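Local coordinates for ABC transporter, substrate binding protein (Aeropyrum pernix, PDB 3EAF) that probably binds a small solute outside the membrane and delivers it to an ABC transporter for uptake, and carries a bound magnesium ion, at residues L9-T14 against Y52-Y57; A79-G84 against T101-S106; Q141-L146 against D199-W204. All blocks are in the same frame, centred on the assembly; numbering follows the deposited sequence.

Contact 1. Residues L9-T14 against Y52-Y57; sequences LLVDET and YIKRDY
Leu9 to Val11 and Lys54 to Asp56 pair as parallel strands whose axes come within 4.8 Å at 18°. Leu9 and Val11 donate to Ile53 O and Arg55 O and accept from Arg55 N and Tyr57 N. Beyond Val11 the first strand ends, and the Asp56 carboxylate takes over from the backbone. Its OD1 receives Glu13 N at 2.8 Å from above the carboxylate plane, 65° out of it, while OD2 takes the Thr14 OG1 proton at 2.6 Å on its syn lone pair. With both oxygens held, and OD1 also accepting from Ala58 N, the rotation of this carboxylate is largely fixed. Asp12 OD1 lies 4.0 Å from Asp56 OD1; the donors to this pair, among them Thr17 OG1 to Asp12 OD2, probably offset the like charges. Lys54 CG lies alongside Leu9 CD2 at 3.8 Å, and the bend at chi3 (89°) beyond it brings NZ to the syn lone pair of Glu13 OE2 at 2.8 Å, a salt bridge. On the face of Leu10 and Arg55, Leu10 CD2 sits over the middle of the ring of Tyr57, just past the strand, 4.1 Å from its centroid, a CH-pi contact. Helix 18-38 packs on Leu9 and Val11 and sends Glu29 to Lys54 NZ; helix 61-74 packs on Arg55 and Tyr57, with Glu70 bridging to Arg55, and Tyr57 OH bonds Asp87 of helix 85-98.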
loop_
_atom_site.group_PDB
_atom_site.type_symbol
_atom_site.label_atom_id
_atom_site.label_comp_id
_atom_site.label_asym_id
_atom_site.label_seq_id
_atom_site.Cartn_x
_atom_site.Cartn_y
_atom_site.Cartn_z
ATOM N N LEU A 9 -8.333 14.115 3.041
ATOM C CA LEU A 9 -8.434 12.699 2.725
ATOM C C LEU A 9 -8.678 12.562 1.226
ATOM O O LEU A 9 -9.793 12.773 0.748
ATOM C CB LEU A 9 -9.555 12.027 3.538
ATOM C CG LEU A 9 -9.891 10.563 3.228
ATOM C CD1 LEU A 9 -8.676 9.658 3.387
ATOM C CD2 LEU A 9 -11.041 10.078 4.099
ATOM N N LEU A 10 -7.622 12.210 0.499
ATOM C CA LEU A 10 -7.686 12.046 -0.945
ATOM C C LEU A 10 -7.851 10.565 -1.288
ATOM O O LEU A 10 -6.992 9.746 -0.961
ATOM C CB LEU A 10 -6.417 12.620 -1.589
ATOM C CG LEU A 10 -6.407 12.861 -3.099
ATOM C CD1 LEU A 10 -7.145 14.148 -3.460
ATOM C CD2 LEU A 10 -4.966 12.906 -3.594
ATOM N N VAL A 11 -8.968 10.226 -1.921
ATOM C CA VAL A 11 -9.309 8.826 -2.188
ATOM C C VAL A 11 -9.739 8.580 -3.631
ATOM O O VAL A 11 -10.137 9.505 -4.342
ATOM C CB VAL A 11 -10.403 8.294 -1.214
ATOM C CG1 VAL A 11 -9.877 8.253 0.221
ATOM C CG2 VAL A 11 -11.700 9.118 -1.298
ATOM N N ASP A 12 -9.644 7.324 -4.061
ATOM C CA ASP A 12 -10.232 6.913 -5.327
ATOM C C ASP A 12 -11.415 5.991 -5.053
ATOM O O ASP A 12 -11.239 4.801 -4.794
ATOM C CB ASP A 12 -9.194 6.225 -6.222
ATOM C CG ASP A 12 -9.766 5.814 -7.568
ATOM O OD1 ASP A 12 -10.947 6.127 -7.837
ATOM O OD2 ASP A 12 -9.035 5.179 -8.360
ATOM N N GLU A 13 -12.619 6.549 -5.115
ATOM C CA GLU A 13 -13.838 5.784 -4.870
ATOM C C GLU A 13 -14.580 5.377 -6.142
ATOM O O GLU A 13 -15.454 4.507 -6.102
ATOM C CB GLU A 13 -14.777 6.575 -3.959
ATOM C CG GLU A 13 -14.275 6.712 -2.530
ATOM C CD GLU A 13 -15.245 7.462 -1.641
ATOM O OE1 GLU A 13 -15.987 8.326 -2.159
ATOM O OE2 GLU A 13 -15.267 7.188 -0.418
ATOM N N THR A 14 -14.232 5.995 -7.265
ATOM C CA THR A 14 -15.006 5.819 -8.497
ATOM C C THR A 14 -14.144 5.559 -9.735
ATOM O O THR A 14 -14.677 5.248 -10.804
ATOM C CB THR A 14 -15.908 7.052 -8.773
ATOM O OG1 THR A 14 -15.124 8.255 -8.697
ATOM C CG2 THR A 14 -17.066 7.115 -7.768
ATOM N N TYR A 52 -11.714 16.183 9.098
ATOM C CA TYR A 52 -11.173 15.650 7.847
ATOM C C TYR A 52 -12.063 16.005 6.666
ATOM O O TYR A 52 -13.292 16.039 6.790
ATOM C CB TYR A 52 -10.916 14.143 7.928
ATOM C CG TYR A 52 -12.146 13.257 7.895
ATOM C CD1 TYR A 52 -12.625 12.739 6.690
ATOM C CD2 TYR A 52 -12.812 12.912 9.070
ATOM C CE1 TYR A 52 -13.756 11.911 6.655
ATOM C CE2 TYR A 52 -13.941 12.089 9.049
ATOM C CZ TYR A 52 -14.404 11.588 7.838
ATOM O OH TYR A 52 -15.512 10.762 7.814
ATOM N N ILE A 53 -11.426 16.272 5.531
ATOM C CA ILE A 53 -12.127 16.692 4.326
ATOM C C ILE A 53 -11.897 15.639 3.232
ATOM O O ILE A 53 -10.806 15.540 2.663
ATOM C CB ILE A 53 -11.671 18.122 3.870
ATOM C CG1 ILE A 53 -11.912 19.170 4.969
ATOM C CG2 ILE A 53 -12.384 18.553 2.598
ATOM C CD1 ILE A 53 -10.677 19.507 5.797
ATOM N N LYS A 54 -12.926 14.844 2.955
ATOM C CA LYS A 54 -12.803 13.752 1.995
ATOM C C LYS A 54 -13.068 14.220 0.572
ATOM O O LYS A 54 -14.064 14.897 0.305
ATOM C CB LYS A 54 -13.736 12.595 2.346
ATOM C CG LYS A 54 -13.485 11.348 1.507
ATOM C CD LYS A 54 -14.349 10.173 1.938
ATOM C CE LYS A 54 -15.672 10.166 1.200
ATOM N NZ LYS A 54 -16.411 8.901 1.449
ATOM N N ARG A 55 -12.170 13.847 -0.334
ATOM C CA ARG A 55 -12.307 14.174 -1.753
ATOM C C ARG A 55 -12.009 12.951 -2.618
ATOM O O ARG A 55 -10.905 12.410 -2.569
ATOM C CB ARG A 55 -11.363 15.323 -2.123
ATOM C CG ARG A 55 -11.702 16.668 -1.481
ATOM C CD ARG A 55 -12.974 17.252 -2.073
ATOM N NE ARG A 55 -13.294 18.555 -1.504
ATOM C CZ ARG A 55 -14.157 18.747 -0.511
ATOM N NH1 ARG A 55 -14.794 17.716 0.032
ATOM N NH2 ARG A 55 -14.388 19.978 -0.068
ATOM N N ASP A 56 -13.000 12.509 -3.390
ATOM C CA ASP A 56 -12.802 11.433 -4.368
ATOM C C ASP A 56 -12.259 12.024 -5.665
ATOM O O ASP A 56 -12.979 12.699 -6.408
ATOM C CB ASP A 56 -14.108 10.664 -4.608
ATOM C CG ASP A 56 -14.036 9.703 -5.795
ATOM O OD1 ASP A 56 -12.946 9.174 -6.120
ATOM O OD2 ASP A 56 -15.094 9.459 -6.407
ATOM N N TYR A 57 -10.984 11.766 -5.936
ATOM C CA TYR A 57 -10.339 12.319 -7.130
ATOM C C TYR A 57 -10.280 11.338 -8.299
ATOM O O TYR A 57 -9.799 11.689 -9.389
ATOM C CB TYR A 57 -8.954 12.887 -6.791
ATOM C CG TYR A 57 -7.805 11.892 -6.781
ATOM C CD1 TYR A 57 -6.765 11.996 -7.711
ATOM C CD2 TYR A 57 -7.741 10.871 -5.838
ATOM C CE1 TYR A 57 -5.697 11.102 -7.706
ATOM C CE2 TYR A 57 -6.679 9.965 -5.822
ATOM C CZ TYR A 57 -5.658 10.093 -6.758
ATOM O OH TYR A 57 -4.600 9.213 -6.747
HETATM O O HOH W 1 -17.848 9.116 -4.778
#

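Contact 2. Residues A79-G84 against T101-S106; sequences AIIGWG and TYISAS
The Tyr102 ring lies against Ile80, whose CG2 stands 4.1 Å from the ring centroid and 30° off the normal, an off-centre CH-pi contact. Ile80 O also lies over a face of the ring, displaced toward the rim, whereas the CA of Gly82 approaches obliquely, 3.8 Å from Tyr102 CE2. At the ring edge, in its plane, a water sits 2.6 Å from Tyr102 OH and accepts a bond from Trp83 N, tying the phenol to the backbone just past the end of strand 79-82. The first torsion of Tyr102, -151°, sets CG roughly opposite the backbone N and leans the ring across the neighbouring strand. The indole of Trp83 meets aromatic rings beyond the pair, Tyr24 and Trp233 edge-to-face and Tyr59 as well, and its NE1 bonds Thr17 OG1.

The backbones form a parallel ladder in which Ile80 and Gly82 donate to Thr101 O and Ile103 O, and Ile80 O and Gly82 O receive Ile103 N and Ala105 N. The last of these bonds, 3.2 Å from Ala105 N to Gly82 O, arrives 54° out of the carbonyl plane as the strands give way to loops. There Ser104 OG donates in plane to a lone pair of Ser106 O at 2.8 Å.

Strands 79-82 and 101-104 are joined by helix 85-98 in a beta-alpha-beta crossover. That helix packs on Tyr102 through Thr88, Leu91 and Val95, while helix 288-304 packs on Ala79, Ile81 and Ile103, and strand 3-11 flanks strand 79-82.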
loop_
_atom_site.group_PDB
_atom_site.type_symbol
_atom_site.label_atom_id
_atom_site.label_comp_id
_atom_site.label_asym_id
_atom_site.label_seq_id
_atom_site.Cartn_x
_atom_site.Cartn_y
_atom_site.Cartn_z
ATOM N N ALA A 79 -1.973 18.097 7.373
ATOM C CA ALA A 79 -1.682 16.726 6.973
ATOM C C ALA A 79 -2.689 16.266 5.925
ATOM O O ALA A 79 -3.822 16.744 5.895
ATOM C CB ALA A 79 -1.701 15.787 8.193
ATOM N N ILE A 80 -2.252 15.354 5.059
ATOM C CA ILE A 80 -3.119 14.728 4.066
ATOM C C ILE A 80 -2.912 13.224 4.085
ATOM O O ILE A 80 -1.770 12.737 4.086
ATOM C CB ILE A 80 -2.855 15.260 2.628
ATOM C CG1 ILE A 80 -3.237 16.740 2.527
ATOM C CG2 ILE A 80 -3.641 14.444 1.587
ATOM C CD1 ILE A 80 -2.657 17.455 1.296
ATOM N N ILE A 81 -4.027 12.503 4.118
ATOM C CA ILE A 81 -4.044 11.064 3.931
ATOM C C ILE A 81 -4.347 10.855 2.457
ATOM O O ILE A 81 -5.475 11.099 2.005
ATOM C CB ILE A 81 -5.111 10.391 4.834
ATOM C CG1 ILE A 81 -4.872 10.747 6.317
ATOM C CG2 ILE A 81 -5.176 8.866 4.590
ATOM C CD1 ILE A 81 -3.560 10.219 6.924
ATOM N N GLY A 82 -3.330 10.438 1.705
ATOM C CA GLY A 82 -3.407 10.428 0.248
ATOM C C GLY A 82 -3.482 9.063 -0.405
ATOM O O GLY A 82 -3.685 8.047 0.265
ATOM N N TRP A 83 -3.293 9.048 -1.725
ATOM C CA TRP A 83 -3.557 7.859 -2.524
ATOM C C TRP A 83 -2.464 7.538 -3.573
ATOM O O TRP A 83 -1.470 6.890 -3.246
ATOM C CB TRP A 83 -4.969 7.928 -3.145
ATOM C CG TRP A 83 -5.350 6.700 -3.927
ATOM C CD1 TRP A 83 -5.471 6.591 -5.288
ATOM C CD2 TRP A 83 -5.631 5.397 -3.393
ATOM N NE1 TRP A 83 -5.814 5.298 -5.632
ATOM C CE2 TRP A 83 -5.923 4.549 -4.487
ATOM C CE3 TRP A 83 -5.667 4.867 -2.094
ATOM C CZ2 TRP A 83 -6.241 3.194 -4.321
ATOM C CZ3 TRP A 83 -5.988 3.517 -1.931
ATOM C CH2 TRP A 83 -6.264 2.697 -3.041
ATOM N N GLY A 84 -2.642 7.995 -4.809
ATOM C CA GLY A 84 -1.924 7.423 -5.962
ATOM C C GLY A 84 -0.447 7.749 -6.065
ATOM O O GLY A 84 -0.015 8.823 -5.649
ATOM N N THR A 101 2.307 17.193 6.259
ATOM C CA THR A 101 2.617 15.764 6.433
ATOM C C THR A 101 1.710 14.928 5.521
ATOM O O THR A 101 0.484 15.061 5.555
ATOM C CB THR A 101 2.482 15.312 7.914
ATOM O OG1 THR A 101 3.579 15.828 8.674
ATOM C CG2 THR A 101 2.490 13.786 8.032
ATOM N N TYR A 102 2.323 14.073 4.705
ATOM C CA TYR A 102 1.591 13.360 3.662
ATOM C C TYR A 102 1.769 11.859 3.839
ATOM O O TYR A 102 2.872 11.332 3.658
ATOM C CB TYR A 102 2.093 13.803 2.280
ATOM C CG TYR A 102 1.060 13.718 1.174
ATOM C CD1 TYR A 102 0.404 14.861 0.732
ATOM C CD2 TYR A 102 0.748 12.504 0.571
ATOM C CE1 TYR A 102 -0.545 14.802 -0.277
ATOM C CE2 TYR A 102 -0.211 12.433 -0.449
ATOM C CZ TYR A 102 -0.846 13.591 -0.863
ATOM O OH TYR A 102 -1.789 13.546 -1.861
ATOM N N ILE A 103 0.682 11.185 4.210
ATOM C CA ILE A 103 0.689 9.745 4.427
ATOM C C ILE A 103 -0.148 9.077 3.344
ATOM O O ILE A 103 -1.369 9.280 3.263
ATOM C CB ILE A 103 0.164 9.358 5.834
ATOM C CG1 ILE A 103 0.973 10.080 6.923
ATOM C CG2 ILE A 103 0.221 7.830 6.017
ATOM C CD1 ILE A 103 0.364 10.038 8.329
ATOM N N SER A 104 0.512 8.264 2.521
ATOM C CA SER A 104 -0.090 7.795 1.283
ATOM C C SER A 104 -0.321 6.300 1.231
ATOM O O SER A 104 0.408 5.515 1.840
ATOM C CB SER A 104 0.766 8.226 0.087
ATOM O OG SER A 104 2.103 7.767 0.219
ATOM N N ALA A 105 -1.357 5.924 0.493
ATOM C CA ALA A 105 -1.545 4.560 0.047
ATOM C C ALA A 105 -0.438 4.135 -0.920
ATOM O O ALA A 105 -0.079 2.962 -0.969
ATOM C CB ALA A 105 -2.884 4.410 -0.600
ATOM N N SER A 106 0.098 5.080 -1.687
ATOM C CA SER A 106 1.281 4.801 -2.503
ATOM C C SER A 106 2.457 4.475 -1.598
ATOM O O SER A 106 2.760 5.232 -0.675
ATOM C CB SER A 106 1.659 5.995 -3.373
ATOM O OG SER A 106 2.925 5.760 -3.977
HETATM O O HOH W 2 -2.063 11.303 -3.176
#

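Contact 3. Residues Q141-L146 against D199-W204; sequences QGKLAL and DPDYVW
Strands 142-146 and 202-204 run parallel at 27° with their axes 4.7 Å apart, zipped by Tyr202 N to Lys143 O, Ala145 N to Tyr202 O and Trp204 N to Ala145 O. Before the second strand begins, Asp201 acts in place of a backbone acceptor: its OD2 receives Lys143 N at 2.8 Å through the anti lone pair, in an almost straight bond of 178°. In return Lys143 O accepts from two donors, Tyr202 N and, at 3.0 Å, Asp201 N, the latter from above the carbonyl plane. These three bonds join the segments where the strands start. Beside them, Asp201 CB stands over the centre of the Tyr202 ring, and Gly142 CA approaches that ring obliquely, 4.1 Å from Tyr202 CE2; the phenol OH bonds Gly140 O. A chi1 of 174° carries Leu144 CG to the carbonyl side, and CD1 reaches across the strand to 3.9 Å from Tyr202 CB, while Leu146 CD2 packs at 3.8 Å from Trp204 CB. On the reverse face Ala145 CB touches Pro200 CG at 3.9 Å. Helices 124-139 and 159-165 close over the leucine and aromatic side. Parallel strands in the order 171-178, 142-148, 202-205, 227-230, 251-255, with helices alternating along the chain, are the Rossmann-like core of one lobe of a periplasmic binding protein.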
loop_
_atom_site.group_PDB
_atom_site.type_symbol
_atom_site.label_atom_id
_atom_site.label_comp_id
_atom_site.label_asym_id
_atom_site.label_seq_id
_atom_site.Cartn_x
_atom_site.Cartn_y
_atom_site.Cartn_z
ATOM N N GLN A 141 15.243 -21.428 -8.053
ATOM C CA GLN A 141 15.628 -20.476 -9.078
ATOM C C GLN A 141 14.835 -20.778 -10.350
ATOM O O GLN A 141 14.388 -21.909 -10.557
ATOM C CB GLN A 141 17.142 -20.535 -9.310
ATOM C CG GLN A 141 17.925 -20.128 -8.062
ATOM C CD GLN A 141 19.432 -20.265 -8.187
ATOM O OE1 GLN A 141 19.975 -20.524 -9.269
ATOM N NE2 GLN A 141 20.124 -20.085 -7.062
ATOM N N GLY A 142 14.618 -19.761 -11.177
ATOM C CA GLY A 142 13.804 -19.940 -12.373
ATOM C C GLY A 142 13.533 -18.680 -13.160
ATOM O O GLY A 142 14.110 -17.627 -12.893
ATOM N N LYS A 143 12.635 -18.806 -14.129
ATOM C CA LYS A 143 12.330 -17.748 -15.076
ATOM C C LYS A 143 11.170 -16.890 -14.597
ATOM O O LYS A 143 10.167 -17.410 -14.100
ATOM C CB LYS A 143 12.009 -18.359 -16.439
ATOM C CG LYS A 143 13.201 -19.056 -17.101
ATOM C CD LYS A 143 12.805 -19.657 -18.433
ATOM C CE LYS A 143 14.009 -20.265 -19.148
ATOM N NZ LYS A 143 14.837 -19.225 -19.849
ATOM N N LEU A 144 11.312 -15.577 -14.773
ATOM C CA LEU A 144 10.350 -14.601 -14.268
ATOM C C LEU A 144 9.874 -13.644 -15.359
ATOM O O LEU A 144 10.681 -12.993 -16.008
ATOM C CB LEU A 144 10.967 -13.812 -13.099
ATOM C CG LEU A 144 10.239 -12.620 -12.458
ATOM C CD1 LEU A 144 8.921 -13.037 -11.809
ATOM C CD2 LEU A 144 11.144 -11.917 -11.432
ATOM N N ALA A 145 8.556 -13.560 -15.540
ATOM C CA ALA A 145 7.938 -12.581 -16.437
ATOM C C ALA A 145 7.341 -11.443 -15.613
ATOM O O ALA A 145 6.823 -11.679 -14.526
ATOM C CB ALA A 145 6.856 -13.250 -17.281
ATOM N N LEU A 146 7.412 -10.220 -16.134
ATOM C CA LEU A 146 6.902 -9.030 -15.438
ATOM C C LEU A 146 5.720 -8.435 -16.199
ATOM O O LEU A 146 5.876 -7.951 -17.324
ATOM C CB LEU A 146 8.009 -7.969 -15.283
ATOM C CG LEU A 146 9.351 -8.393 -14.668
ATOM C CD1 LEU A 146 10.399 -7.277 -14.800
ATOM C CD2 LEU A 146 9.194 -8.830 -13.212
ATOM N N ASP A 199 7.291 -19.407 -21.488
ATOM C CA ASP A 199 7.135 -20.416 -20.432
ATOM C C ASP A 199 7.853 -20.055 -19.104
ATOM O O ASP A 199 8.749 -20.780 -18.657
ATOM C CB ASP A 199 7.556 -21.803 -20.950
ATOM C CG ASP A 199 7.246 -22.925 -19.966
ATOM O OD1 ASP A 199 6.171 -22.902 -19.323
ATOM O OD2 ASP A 199 8.090 -23.838 -19.843
ATOM N N PRO A 200 7.453 -18.929 -18.471
ATOM C CA PRO A 200 8.075 -18.571 -17.196
ATOM C C PRO A 200 7.611 -19.492 -16.066
ATOM O O PRO A 200 6.538 -20.092 -16.160
ATOM C CB PRO A 200 7.578 -17.143 -16.950
ATOM C CG PRO A 200 6.266 -17.070 -17.658
ATOM C CD PRO A 200 6.417 -17.952 -18.874
ATOM N N ASP A 201 8.433 -19.617 -15.028
ATOM C CA ASP A 201 8.052 -20.355 -13.832
ATOM C C ASP A 201 7.235 -19.443 -12.922
ATOM O O ASP A 201 6.336 -19.903 -12.218
ATOM C CB ASP A 201 9.297 -20.841 -13.080
ATOM C CG ASP A 201 10.201 -21.692 -13.947
ATOM O OD1 ASP A 201 9.794 -22.821 -14.285
ATOM O OD2 ASP A 201 11.311 -21.224 -14.294
ATOM N N TYR A 202 7.569 -18.152 -12.951
ATOM C CA TYR A 202 6.975 -17.158 -12.070
ATOM C C TYR A 202 6.544 -15.912 -12.845
ATOM O O TYR A 202 7.238 -15.465 -13.766
ATOM C CB TYR A 202 7.956 -16.756 -10.962
ATOM C CG TYR A 202 8.683 -17.910 -10.289
ATOM C CD1 TYR A 202 7.995 -18.859 -9.530
ATOM C CD2 TYR A 202 10.065 -18.032 -10.392
ATOM C CE1 TYR A 202 8.677 -19.922 -8.905
ATOM C CE2 TYR A 202 10.751 -19.077 -9.773
ATOM C CZ TYR A 202 10.057 -20.015 -9.034
ATOM O OH TYR A 202 10.758 -21.042 -8.424
ATOM N N VAL A 203 5.387 -15.370 -12.470
ATOM C CA VAL A 203 4.883 -14.118 -13.047
ATOM C C VAL A 203 4.679 -13.090 -11.940
ATOM O O VAL A 203 4.026 -13.378 -10.937
ATOM C CB VAL A 203 3.551 -14.326 -13.816
ATOM C CG1 VAL A 203 2.953 -12.985 -14.266
ATOM C CG2 VAL A 203 3.753 -15.239 -15.027
ATOM N N TRP A 204 5.262 -11.901 -12.121
ATOM C CA TRP A 204 4.962 -10.738 -11.278
ATOM C C TRP A 204 3.879 -9.868 -11.930
ATOM O O TRP A 204 3.912 -9.638 -13.137
ATOM C CB TRP A 204 6.234 -9.914 -11.041
ATOM C CG TRP A 204 5.992 -8.536 -10.477
ATOM C CD1 TRP A 204 5.980 -7.351 -11.166
ATOM C CD2 TRP A 204 5.724 -8.207 -9.110
ATOM N NE1 TRP A 204 5.722 -6.305 -10.308
ATOM C CE2 TRP A 204 5.567 -6.802 -9.040
ATOM C CE3 TRP A 204 5.606 -8.962 -7.937
ATOM C CZ2 TRP A 204 5.292 -6.137 -7.839
ATOM C CZ3 TRP A 204 5.335 -8.302 -6.746
ATOM C CH2 TRP A 204 5.182 -6.903 -6.707
#

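In the fold
Contacts 1 and 2 are parts of one sheet, their centres 11 Å apart, joined where strands 3-11 and 79-82 lie side by side: Leu10 N is 2.8 Å from Ile81 O, probably a hydrogen bond. Tyr57 OH also reaches Gly84 N, at 3.0 Å, in a weak bond. Contact 3 belongs to the second sheet, centred about 37 Å from contact 1 and 33 Å from contact 2 across the chain's centre, consistent with the two-lobed architecture of periplasmic binding proteins. A glycerol, probably from the crystallisation liquor, lies about 3 Å from Gly84 and may mark a pocket. Magnesium is bound by Glu325, Asp340 and Tyr341; the Tyr341 side chain is about 6 Å from that of Ile103.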